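Local coordinates for putative pyrroline carboxylate reductase (Streptococcus pyogenes, PDB 2AHR), which probably catalyses the final step of proline biosynthesis, the NAD(P)H-dependent reduction of 1-pyrroline-5-carboxylate to L-proline, at residues R38-A43 against L48-S53; Q96-F101 against L106-I111; M112-A117 against Q121-L126; F175-A180 against I188-A193. All coordinates share one frame; numbering follows the deposited sequence.

Interactions 1 to 3 belong to the NADP-binding half of the chain, whereas interaction 4 lies in the helical dimerisation region, about 40 Å from interaction 1 between centres. Interactions 2, 3 and 4 are buried; interaction 1 is partly so, its lysine-tyrosine packing lying toward the surface. Interactions 2 and 3 follow each other along the chain, reach the same sheet and touch where strands 108-112 and 122-128 adjoin. Leucine and alanine pack a helix on the sheet in interaction 2, while backbone bonds, serines and a water tie the turn of interaction 3. Interactions 1 and 3 meet opposite ends of NADP, and interaction 4 pairs alanine packing with a salt bridge whose glutamate is buried.

Interaction 1 of 4, residues R38-A43 against L48-S53. With NAP (NADP nicotinamide-adenine-dinucleotide phosphate), chain S.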
# COMPACT_ATOMS: atom_id res chain seq x y z
N ARG E 38 29.48 -32.69 24.45
CA ARG E 38 28.76 -31.45 24.76
C ARG E 38 28.37 -31.34 26.24
O ARG E 38 28.41 -30.26 26.80
CB ARG E 38 27.51 -31.31 23.88
CG ARG E 38 27.77 -30.96 22.41
CD ARG E 38 28.26 -29.53 22.26
NE ARG E 38 27.40 -28.60 22.98
CZ ARG E 38 27.79 -27.44 23.49
NH1 ARG E 38 26.92 -26.67 24.14
NH2 ARG E 38 29.06 -27.04 23.37
N SER E 39 27.98 -32.46 26.84
CA SER E 39 27.56 -32.50 28.25
C SER E 39 28.69 -32.09 29.20
O SER E 39 28.52 -31.19 30.02
CB SER E 39 27.04 -33.89 28.64
OG SER E 39 26.20 -34.44 27.64
N LYS E 40 29.84 -32.77 29.07
CA LYS E 40 31.06 -32.45 29.82
C LYS E 40 31.37 -30.96 29.68
O LYS E 40 31.60 -30.27 30.67
CB LYS E 40 32.25 -33.27 29.31
CG LYS E 40 32.03 -34.78 29.33
CD LYS E 40 33.26 -35.58 28.88
CE LYS E 40 33.05 -37.08 29.17
NZ LYS E 40 34.21 -37.95 28.82
N GLU E 41 31.34 -30.50 28.44
CA GLU E 41 31.66 -29.12 28.06
C GLU E 41 30.77 -28.07 28.72
O GLU E 41 31.27 -27.02 29.13
CB GLU E 41 31.57 -28.99 26.54
CG GLU E 41 32.34 -27.83 25.95
CD GLU E 41 32.11 -27.69 24.45
OE1 GLU E 41 31.91 -28.73 23.76
OE2 GLU E 41 32.13 -26.54 23.96
N ILE E 42 29.47 -28.33 28.83
CA ILE E 42 28.58 -27.37 29.49
C ILE E 42 28.54 -27.56 31.01
O ILE E 42 28.34 -26.60 31.75
CB ILE E 42 27.13 -27.29 28.85
CG1 ILE E 42 26.17 -28.32 29.45
CG2 ILE E 42 27.18 -27.37 27.33
CD1 ILE E 42 25.34 -27.76 30.58
N ALA E 43 28.74 -28.80 31.47
CA ALA E 43 28.91 -29.10 32.89
C ALA E 43 30.16 -28.39 33.43
O ALA E 43 30.19 -27.92 34.57
CB ALA E 43 29.03 -30.59 33.12
N LEU E 48 28.59 -28.14 37.22
CA LEU E 48 27.59 -29.11 37.65
C LEU E 48 27.93 -30.53 37.21
O LEU E 48 28.68 -30.70 36.25
CB LEU E 48 26.21 -28.73 37.11
CG LEU E 48 25.47 -27.52 37.68
CD1 LEU E 48 24.30 -27.18 36.77
CD2 LEU E 48 25.00 -27.75 39.11
N PRO E 49 27.38 -31.55 37.90
CA PRO E 49 27.53 -32.93 37.45
C PRO E 49 26.87 -33.13 36.08
O PRO E 49 25.85 -32.50 35.79
CB PRO E 49 26.77 -33.73 38.51
CG PRO E 49 26.69 -32.84 39.70
CD PRO E 49 26.59 -31.46 39.15
N TYR E 50 27.47 -33.99 35.26
CA TYR E 50 26.85 -34.39 33.99
C TYR E 50 26.59 -35.90 34.00
O TYR E 50 27.24 -36.64 34.74
CB TYR E 50 27.72 -34.01 32.78
CG TYR E 50 29.04 -34.76 32.70
CD1 TYR E 50 30.18 -34.26 33.32
CD2 TYR E 50 29.14 -35.97 32.01
CE1 TYR E 50 31.39 -34.95 33.26
CE2 TYR E 50 30.34 -36.66 31.94
CZ TYR E 50 31.47 -36.15 32.56
OH TYR E 50 32.66 -36.83 32.50
N ALA E 51 25.65 -36.34 33.17
CA ALA E 51 25.33 -37.76 33.03
C ALA E 51 25.96 -38.39 31.79
O ALA E 51 26.21 -37.71 30.78
CB ALA E 51 23.82 -37.97 33.03
N MSE E 52 26.20 -39.70 31.87
CA MSE E 52 26.80 -40.46 30.79
C MSE E 52 25.85 -40.66 29.60
O MSE E 52 26.29 -40.92 28.48
CB MSE E 52 27.31 -41.81 31.32
CG MSE E 52 28.43 -41.72 32.37
SE MSE E 52 29.86 -40.72 31.90
CE MSE E 52 30.35 -41.46 30.35
N SER E 53 24.55 -40.53 29.87
CA SER E 53 23.49 -40.63 28.86
C SER E 53 22.21 -40.06 29.47
O SER E 53 22.18 -39.77 30.66
CB SER E 53 23.26 -42.11 28.48
OG SER E 53 22.59 -42.81 29.52
PA NAP S . 18.44 -23.71 22.08
O1A NAP S . 18.66 -24.02 20.64
O2A NAP S . 19.24 -22.51 22.48
O5B NAP S . 18.77 -24.97 23.04
C5B NAP S . 18.48 -26.30 22.68
C4B NAP S . 19.60 -27.18 23.22
O4B NAP S . 19.26 -28.56 23.17
C3B NAP S . 20.89 -26.99 22.42
O3B NAP S . 21.89 -26.54 23.31
C2B NAP S . 21.22 -28.36 21.84
O2B NAP S . 22.58 -28.74 21.96
C1B NAP S . 20.40 -29.28 22.74
N9A NAP S . 20.11 -30.57 22.07
C8A NAP S . 19.99 -30.81 20.71
N7A NAP S . 19.75 -32.13 20.53
C5A NAP S . 19.72 -32.74 21.75
C6A NAP S . 19.52 -34.07 22.13
N6A NAP S . 19.87 -35.03 21.27
N1A NAP S . 19.54 -34.39 23.47
C2A NAP S . 19.78 -33.41 24.42
N3A NAP S . 19.99 -32.10 24.03
C4A NAP S . 19.95 -31.77 22.72
O3 NAP S . 16.85 -23.52 22.36
PN NAP S . 16.24 -22.64 23.57
O1N NAP S . 16.02 -21.26 23.04
O2N NAP S . 17.02 -22.82 24.83
O5D NAP S . 14.79 -23.34 23.76
C5D NAP S . 14.64 -24.55 24.47
C4D NAP S . 13.19 -24.71 24.91
O4D NAP S . 12.75 -23.62 25.69
C3D NAP S . 12.25 -24.80 23.71
O3D NAP S . 11.42 -25.92 23.90
C2D NAP S . 11.44 -23.51 23.71
O2D NAP S . 10.11 -23.76 23.26
C1D NAP S . 11.54 -23.06 25.18
N1N NAP S . 11.56 -21.60 25.44
C2N NAP S . 12.59 -20.80 24.96
C3N NAP S . 12.60 -19.43 25.25
C7N NAP S . 13.76 -18.56 24.85
O7N NAP S . 13.71 -17.21 25.25
N7N NAP S . 14.79 -19.07 24.16
C4N NAP S . 11.57 -18.87 26.01
C5N NAP S . 10.55 -19.68 26.50
C6N NAP S . 10.56 -21.04 26.20
P2B NAP S . 23.77 -28.16 21.03
O1X NAP S . 25.02 -28.99 21.32
O2X NAP S . 23.40 -28.32 19.58
O3X NAP S . 24.04 -26.70 21.35
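A43 and L48 bring helix 36-46 and the extended chain after it together, their CA atoms 4.9 Å apart. L48 N donates to A43 O at 3.1 Å, with an N-H...O angle of 162°. The chain then runs on past the helix flank, where A43 CB meets Y50 CB at 3.7 Å; a small methyl suits so close an approach. The Y50 chi1 of 67°, with CG between the backbone N and the carbonyl carbon, stands the ring against the helix. K40 reaches over one face of it with an extended chain: K40 CG lies 3.8 Å from the Y50 ring centroid, a CH-pi contact, and K40 CE comes within 3.4 Å of Y50 OH. A long aliphatic stem fits this solvent-facing position, the methylenes on the ring and the charge beyond it. On another side of the helix, R38 NE makes a weak hydrogen bond of 2.9 Å to O1X of the NADP 2'-phosphate, while R38 NH2 forms a salt bridge with E41 OE2. S39 OG hydrogen-bonds to S35 O and G33 N. P49 and A51 make backbone hydrogen bonds to I31 of strand 28-32, the outermost strand of this chain's sheet, and A51 packs on helix 54-58.

Interaction 2 of 4, residues Q96-F101 against L106-I111; sequences QRLATF and LPLLRI
L108, at the start of strand 108-112, meets L98 and A99 of helix 95-102, and these three residues make up the contact. No hydrogen bond crosses it; the helix rests on the sheet through branched and small apolar groups alone. L108 divides its two methyls between the partners. CD1 of L108 lies beside the helix backbone, 3.7 Å from A99 N and 3.8 Å from A99 CB, while L108 CD2 meets L98 CD2 at 4.0 Å. The two leucines meet at a slant, CD2 against CD2, with L98 CG near L108 CD1 at 4.2 Å. In L98, CG is anti to the backbone N (chi1 -178°), which carries the isobutyl group from the helix toward the sheet. L108 takes the other common form, its CG anti to the carbonyl carbon (chi1 -54°), and its forked end is presented to the helix. Leucine suits both places because such a fork can touch two neighbours at once, and alanine suits position 99 because a single methyl lets L108 CD1 come right down to the main chain. Both leucines are buried, in keeping with their wholly apolar side chains.

Strand 86-88, helix 95-102 and strand 108-112 form a beta-alpha-beta unit, and the contact packs its helix against its second strand. L98 also touches S88 of the first strand and F73 and L77 of helix 73-77, while L108 adjoins I86. On the other edge of strand 108-112 runs the antiparallel strand 122-128.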
# COMPACT_ATOMS: atom_id res chain seq x y z
N GLN E 96 -0.93 -33.75 26.73
CA GLN E 96 -1.51 -34.95 26.12
C GLN E 96 -0.53 -35.56 25.13
O GLN E 96 -0.28 -36.77 25.17
CB GLN E 96 -2.86 -34.63 25.44
CG GLN E 96 -3.64 -35.87 24.99
CD GLN E 96 -5.07 -35.55 24.54
OE1 GLN E 96 -5.30 -34.99 23.46
NE2 GLN E 96 -6.04 -35.92 25.37
N ARG E 97 0.05 -34.74 24.26
CA ARG E 97 1.07 -35.18 23.31
C ARG E 97 2.34 -35.66 24.00
O ARG E 97 2.96 -36.60 23.54
CB ARG E 97 1.41 -34.07 22.33
CG ARG E 97 0.33 -33.86 21.28
CD ARG E 97 0.57 -32.62 20.42
NE ARG E 97 1.84 -32.66 19.67
CZ ARG E 97 2.40 -31.59 19.11
NH1 ARG E 97 1.82 -30.41 19.23
NH2 ARG E 97 3.55 -31.71 18.45
N LEU E 98 2.73 -35.00 25.10
CA LEU E 98 3.92 -35.39 25.86
C LEU E 98 3.74 -36.80 26.45
O LEU E 98 4.66 -37.61 26.43
CB LEU E 98 4.25 -34.37 26.97
CG LEU E 98 5.51 -34.65 27.83
CD1 LEU E 98 6.80 -34.70 26.99
CD2 LEU E 98 5.67 -33.66 28.99
N ALA E 99 2.55 -37.06 26.98
CA ALA E 99 2.21 -38.37 27.54
C ALA E 99 2.35 -39.51 26.52
O ALA E 99 2.72 -40.60 26.90
CB ALA E 99 0.81 -38.37 28.14
N THR E 100 2.07 -39.24 25.25
CA THR E 100 2.25 -40.27 24.20
C THR E 100 3.73 -40.53 23.91
O THR E 100 4.08 -41.62 23.45
CB THR E 100 1.47 -39.96 22.85
OG1 THR E 100 2.19 -39.00 22.05
CG2 THR E 100 0.04 -39.47 23.10
N PHE E 101 4.60 -39.56 24.19
CA PHE E 101 6.03 -39.72 23.92
C PHE E 101 6.72 -40.42 25.07
O PHE E 101 7.79 -40.99 24.89
CB PHE E 101 6.74 -38.38 23.73
CG PHE E 101 6.23 -37.55 22.58
CD1 PHE E 101 5.93 -38.13 21.35
CD2 PHE E 101 6.09 -36.18 22.73
CE1 PHE E 101 5.46 -37.35 20.29
CE2 PHE E 101 5.64 -35.40 21.67
CZ PHE E 101 5.32 -35.98 20.45
N LEU E 106 2.72 -41.11 34.16
CA LEU E 106 3.57 -40.08 34.77
C LEU E 106 2.84 -38.76 35.06
O LEU E 106 2.08 -38.27 34.22
CB LEU E 106 4.81 -39.84 33.91
CG LEU E 106 5.67 -41.09 33.72
CD1 LEU E 106 6.72 -40.88 32.64
CD2 LEU E 106 6.31 -41.56 35.04
N PRO E 107 3.05 -38.20 36.26
CA PRO E 107 2.63 -36.82 36.47
C PRO E 107 3.47 -35.93 35.57
O PRO E 107 4.69 -36.03 35.56
CB PRO E 107 2.95 -36.57 37.96
CG PRO E 107 3.04 -37.98 38.58
CD PRO E 107 3.66 -38.79 37.48
N LEU E 108 2.82 -35.08 34.77
CA LEU E 108 3.54 -34.22 33.83
C LEU E 108 3.12 -32.77 34.02
O LEU E 108 1.93 -32.46 34.22
CB LEU E 108 3.32 -34.64 32.37
CG LEU E 108 3.62 -36.10 31.95
CD1 LEU E 108 2.94 -36.41 30.64
CD2 LEU E 108 5.13 -36.39 31.87
N LEU E 109 4.12 -31.90 33.94
CA LEU E 109 3.89 -30.46 34.11
C LEU E 109 4.46 -29.67 32.95
O LEU E 109 5.47 -30.05 32.36
CB LEU E 109 4.49 -29.95 35.42
CG LEU E 109 3.90 -30.58 36.68
CD1 LEU E 109 4.83 -31.67 37.21
CD2 LEU E 109 3.60 -29.54 37.74
N ARG E 110 3.78 -28.57 32.64
CA ARG E 110 4.30 -27.61 31.69
C ARG E 110 4.59 -26.26 32.35
O ARG E 110 3.78 -25.75 33.13
CB ARG E 110 3.31 -27.38 30.53
CG ARG E 110 3.32 -28.43 29.45
CD ARG E 110 2.36 -28.03 28.32
NE ARG E 110 2.91 -27.00 27.44
CZ ARG E 110 2.21 -26.41 26.46
NH1 ARG E 110 0.94 -26.72 26.25
NH2 ARG E 110 2.80 -25.50 25.70
N ILE E 111 5.74 -25.69 31.99
CA ILE E 111 6.07 -24.31 32.31
C ILE E 111 6.33 -23.47 31.04
O ILE E 111 6.75 -24.01 29.97
CB ILE E 111 7.28 -24.19 33.29
CG1 ILE E 111 8.56 -24.75 32.66
CG2 ILE E 111 6.94 -24.84 34.65
CD1 ILE E 111 9.86 -24.46 33.49

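Interaction 3 of 4, residues M112-A117 against Q121-L126. With NAP (NADP nicotinamide-adenine-dinucleotide phosphate), chain S.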
# COMPACT_ATOMS: atom_id res chain seq x y z
N MSE E 112 6.04 -22.18 31.13
CA MSE E 112 6.40 -21.24 30.07
C MSE E 112 7.14 -20.08 30.69
O MSE E 112 6.51 -19.15 31.17
CB MSE E 112 5.18 -20.77 29.25
CG MSE E 112 5.54 -19.90 27.99
SE MSE E 112 7.06 -20.40 27.07
CE MSE E 112 6.45 -21.98 26.53
N PRO E 113 8.48 -20.18 30.74
CA PRO E 113 9.40 -19.17 31.27
C PRO E 113 9.87 -18.18 30.21
O PRO E 113 9.51 -18.31 29.03
CB PRO E 113 10.58 -20.02 31.77
CG PRO E 113 10.64 -21.18 30.78
CD PRO E 113 9.20 -21.40 30.30
N ASN E 114 10.66 -17.19 30.62
CA ASN E 114 11.29 -16.29 29.67
C ASN E 114 12.75 -16.00 30.06
O ASN E 114 13.22 -16.47 31.11
CB ASN E 114 10.45 -15.03 29.42
CG ASN E 114 10.34 -14.13 30.65
OD1 ASN E 114 11.27 -14.04 31.46
ND2 ASN E 114 9.21 -13.46 30.78
N MSE E 115 13.46 -15.26 29.23
CA MSE E 115 14.91 -15.10 29.41
C MSE E 115 15.24 -14.25 30.66
O MSE E 115 16.38 -14.22 31.11
CB MSE E 115 15.53 -14.54 28.12
CG MSE E 115 17.07 -14.60 28.00
SE MSE E 115 17.87 -16.23 28.01
CE MSE E 115 16.90 -17.21 26.92
N ASN E 116 14.22 -13.59 31.22
CA ASN E 116 14.39 -12.83 32.47
C ASN E 116 14.64 -13.72 33.70
O ASN E 116 14.94 -13.23 34.79
CB ASN E 116 13.20 -11.90 32.70
CG ASN E 116 13.00 -10.93 31.55
OD1 ASN E 116 11.86 -10.59 31.16
ND2 ASN E 116 14.11 -10.50 30.97
N ALA E 117 14.51 -15.03 33.51
CA ALA E 117 15.04 -16.01 34.46
C ALA E 117 16.49 -15.68 34.80
O ALA E 117 16.91 -15.91 35.94
CB ALA E 117 14.93 -17.43 33.90
N GLN E 121 13.70 -13.02 37.30
CA GLN E 121 12.46 -12.26 37.13
C GLN E 121 11.65 -12.73 35.92
O GLN E 121 10.93 -11.94 35.27
CB GLN E 121 12.75 -10.75 37.02
CG GLN E 121 13.10 -10.08 38.37
CD GLN E 121 13.31 -8.59 38.21
OE1 GLN E 121 12.50 -7.88 37.59
NE2 GLN E 121 14.41 -8.10 38.77
N SER E 122 11.75 -14.03 35.64
CA SER E 122 10.91 -14.66 34.65
C SER E 122 9.43 -14.49 35.03
O SER E 122 9.09 -14.38 36.21
CB SER E 122 11.27 -16.13 34.52
OG SER E 122 10.36 -16.79 33.67
N SER E 123 8.57 -14.43 34.02
CA SER E 123 7.13 -14.49 34.24
C SER E 123 6.69 -15.84 33.67
O SER E 123 6.54 -15.99 32.45
CB SER E 123 6.41 -13.32 33.54
OG SER E 123 7.01 -12.06 33.87
N THR E 124 6.49 -16.82 34.56
CA THR E 124 6.40 -18.23 34.20
C THR E 124 5.01 -18.81 34.41
O THR E 124 4.47 -18.75 35.52
CB THR E 124 7.43 -19.07 35.00
OG1 THR E 124 8.74 -18.52 34.79
CG2 THR E 124 7.43 -20.54 34.55
N ALA E 125 4.43 -19.37 33.35
CA ALA E 125 3.18 -20.11 33.48
C ALA E 125 3.49 -21.52 33.98
O ALA E 125 4.55 -22.09 33.66
CB ALA E 125 2.43 -20.16 32.16
N LEU E 126 2.55 -22.09 34.74
CA LEU E 126 2.68 -23.44 35.27
C LEU E 126 1.35 -24.15 35.19
O LEU E 126 0.32 -23.62 35.60
CB LEU E 126 3.15 -23.41 36.74
CG LEU E 126 3.07 -24.71 37.57
CD1 LEU E 126 4.04 -25.78 37.04
CD2 LEU E 126 3.35 -24.42 39.05
PA NAP S . 18.44 -23.71 22.08
O1A NAP S . 18.66 -24.02 20.64
O2A NAP S . 19.24 -22.51 22.48
O5B NAP S . 18.77 -24.97 23.04
C5B NAP S . 18.48 -26.30 22.68
C4B NAP S . 19.60 -27.18 23.22
O4B NAP S . 19.26 -28.56 23.17
C3B NAP S . 20.89 -26.99 22.42
O3B NAP S . 21.89 -26.54 23.31
C2B NAP S . 21.22 -28.36 21.84
O2B NAP S . 22.58 -28.74 21.96
C1B NAP S . 20.40 -29.28 22.74
N9A NAP S . 20.11 -30.57 22.07
C8A NAP S . 19.99 -30.81 20.71
N7A NAP S . 19.75 -32.13 20.53
C5A NAP S . 19.72 -32.74 21.75
C6A NAP S . 19.52 -34.07 22.13
N6A NAP S . 19.87 -35.03 21.27
N1A NAP S . 19.54 -34.39 23.47
C2A NAP S . 19.78 -33.41 24.42
N3A NAP S . 19.99 -32.10 24.03
C4A NAP S . 19.95 -31.77 22.72
O3 NAP S . 16.85 -23.52 22.36
PN NAP S . 16.24 -22.64 23.57
O1N NAP S . 16.02 -21.26 23.04
O2N NAP S . 17.02 -22.82 24.83
O5D NAP S . 14.79 -23.34 23.76
C5D NAP S . 14.64 -24.55 24.47
C4D NAP S . 13.19 -24.71 24.91
O4D NAP S . 12.75 -23.62 25.69
C3D NAP S . 12.25 -24.80 23.71
O3D NAP S . 11.42 -25.92 23.90
C2D NAP S . 11.44 -23.51 23.71
O2D NAP S . 10.11 -23.76 23.26
C1D NAP S . 11.54 -23.06 25.18
N1N NAP S . 11.56 -21.60 25.44
C2N NAP S . 12.59 -20.80 24.96
C3N NAP S . 12.60 -19.43 25.25
C7N NAP S . 13.76 -18.56 24.85
O7N NAP S . 13.71 -17.21 25.25
N7N NAP S . 14.79 -19.07 24.16
C4N NAP S . 11.57 -18.87 26.01
C5N NAP S . 10.55 -19.68 26.50
C6N NAP S . 10.56 -21.04 26.20
P2B NAP S . 23.77 -28.16 21.03
O1X NAP S . 25.02 -28.99 21.32
O2X NAP S . 23.40 -28.32 19.58
O3X NAP S . 24.04 -26.70 21.35
O HOH W 1 9.42 -11.47 32.97
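S122 and N114 stand against each other across the turn: N114 turns its OD1 toward S122 CA and OG and its ND2 toward S123. S122 OG, anti to its own backbone N at chi1 173°, accepts from N114 N at 3.1 Å and donates to T124 OG1 at 2.6 Å, so one hydroxyl ties segment 112-117 to 121-126 and is itself fixed by T124. The N114 carboxamide curls back: OD1 accepts from N116 N at 3.0 Å, making an Asx turn, while ND2 gives one bond to A165 O and another to a water. That water also accepts from S123 OG and donates to Q121 O, satisfying groups of 121-126. Q121 N donates to N116 O at 2.8 Å. Nearer the sheet, M112 and A125 form an antiparallel hydrogen-bonded pair with backbone bonds of 2.9 Å (M112 N to A125 O) and 3.0 Å (A125 N to M112 O), and their CB atoms lie on the same face. M112, a selenomethionine, then bends away, placing SE 3.6 Å from C5N of the nicotinamide. P113 O also approaches this ring. T200 of the second subunit packs on N114. Together these contacts build a beta hairpin whose turn lines the nicotinamide end of the NADP pocket.

Interaction 4 of 4, residues F175-A180 against I188-A193; sequences FIEALA and IPKAKA
Both E177 and K190 start with CG anti to the backbone N, and later bends bring their charged ends together: the glutamate turns at chi2 (74°), the lysine at chi2 and again at chi4 (-59°). They bridge a helical hairpin of the dimerisation region, in which helix 158-185 is followed after a short turn by helix 190-210. The two side chains cross at about a right angle, and the ammonium ends up before the two carboxylate oxygens. K190 NZ takes hold of both unequally, with a salt-bridge bond of 2.9 Å to E177 OE2 and a weak one of 3.1 Å to E177 OE1. For the buried E177, a nearby ammonium probably offsets the cost of hiding its charge; a lysine is long enough to bring one from the second helix. Neither is limited to this partner: E177 OE2 also pairs with K181, and K190 NZ with D220 of the third subunit. E177 and K190 are thus the two middle members of a row of alternating charges, which probably helps keep both ionised.

One helical turn on from E177, at A180, the helices approach through alanines. A180 CA and A193 CA are 4.9 Å apart, a closeness that suits small side chains. A180 CB meets A193 CB at 4.2 Å. I176 and A180 continue this apolar seam against L194 of the second helix, while E177 packs on P215 of the second subunit. The aliphatic part of K190 joins in, with K190 CE 3.9 Å from A180 CB.

The K190 ammonium comes to E177 OE2 on its syn side, 18° out of the carboxylate plane.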
# COMPACT_ATOMS: atom_id res chain seq x y z
N PHE E 175 11.50 -2.98 19.95
CA PHE E 175 10.89 -1.70 20.24
C PHE E 175 11.88 -0.74 20.91
O PHE E 175 11.96 0.42 20.55
CB PHE E 175 9.65 -1.92 21.14
CG PHE E 175 8.88 -0.66 21.45
CD1 PHE E 175 8.00 -0.10 20.51
CD2 PHE E 175 9.02 -0.03 22.69
CE1 PHE E 175 7.28 1.07 20.80
CE2 PHE E 175 8.30 1.13 23.01
CZ PHE E 175 7.42 1.68 22.05
N ILE E 176 12.61 -1.22 21.91
CA ILE E 176 13.62 -0.42 22.58
C ILE E 176 14.74 -0.02 21.61
O ILE E 176 15.19 1.13 21.59
CB ILE E 176 14.16 -1.18 23.83
CG1 ILE E 176 13.17 -1.05 24.99
CG2 ILE E 176 15.52 -0.62 24.27
CD1 ILE E 176 13.49 -1.98 26.22
N GLU E 177 15.19 -0.97 20.80
CA GLU E 177 16.23 -0.70 19.81
C GLU E 177 15.74 0.37 18.82
O GLU E 177 16.54 1.24 18.39
CB GLU E 177 16.56 -1.98 19.07
CG GLU E 177 17.53 -1.82 17.92
CD GLU E 177 18.95 -1.59 18.37
OE1 GLU E 177 19.23 -1.67 19.58
OE2 GLU E 177 19.80 -1.30 17.51
N ALA E 178 14.44 0.32 18.48
CA ALA E 178 13.86 1.27 17.52
C ALA E 178 13.90 2.70 18.05
O ALA E 178 14.27 3.60 17.33
CB ALA E 178 12.42 0.86 17.15
N LEU E 179 13.48 2.90 19.31
CA LEU E 179 13.58 4.21 19.96
C LEU E 179 15.03 4.72 20.00
O LEU E 179 15.30 5.89 19.75
CB LEU E 179 13.03 4.13 21.39
CG LEU E 179 11.51 3.90 21.49
CD1 LEU E 179 11.10 3.51 22.90
CD2 LEU E 179 10.80 5.16 21.03
N ALA E 180 15.94 3.83 20.37
CA ALA E 180 17.36 4.19 20.46
C ALA E 180 17.97 4.51 19.11
O ALA E 180 18.70 5.49 18.98
CB ALA E 180 18.13 3.09 21.16
N ILE E 188 21.76 11.66 18.99
CA ILE E 188 22.20 11.12 20.28
C ILE E 188 22.92 9.79 20.15
O ILE E 188 22.36 8.85 19.58
CB ILE E 188 21.05 11.06 21.29
CG1 ILE E 188 20.49 12.47 21.49
CG2 ILE E 188 21.53 10.46 22.61
CD1 ILE E 188 19.57 12.62 22.69
N PRO E 189 24.16 9.69 20.68
CA PRO E 189 24.93 8.45 20.61
C PRO E 189 24.14 7.22 21.10
O PRO E 189 23.34 7.32 22.05
CB PRO E 189 26.13 8.73 21.52
CG PRO E 189 26.32 10.21 21.43
CD PRO E 189 24.92 10.77 21.34
N LYS E 190 24.36 6.09 20.44
CA LYS E 190 23.60 4.84 20.69
C LYS E 190 23.51 4.46 22.18
O LYS E 190 22.42 4.25 22.71
CB LYS E 190 24.17 3.67 19.87
CG LYS E 190 23.42 2.32 20.06
CD LYS E 190 22.01 2.37 19.45
CE LYS E 190 21.20 1.11 19.73
NZ LYS E 190 21.85 -0.14 19.19
N ALA E 191 24.68 4.35 22.83
CA ALA E 191 24.76 3.96 24.25
C ALA E 191 23.93 4.89 25.13
O ALA E 191 23.15 4.44 26.00
CB ALA E 191 26.26 3.93 24.72
N LYS E 192 24.08 6.19 24.90
CA LYS E 192 23.34 7.20 25.62
C LYS E 192 21.83 7.09 25.34
O LYS E 192 21.01 7.16 26.27
CB LYS E 192 23.86 8.60 25.26
CG LYS E 192 23.26 9.75 26.07
CD LYS E 192 23.37 9.54 27.62
CE LYS E 192 24.84 9.39 28.09
NZ LYS E 192 25.02 9.32 29.58
N ALA E 193 21.46 6.91 24.07
CA ALA E 193 20.04 6.80 23.69
C ALA E 193 19.44 5.57 24.36
O ALA E 193 18.33 5.63 24.89
CB ALA E 193 19.87 6.73 22.17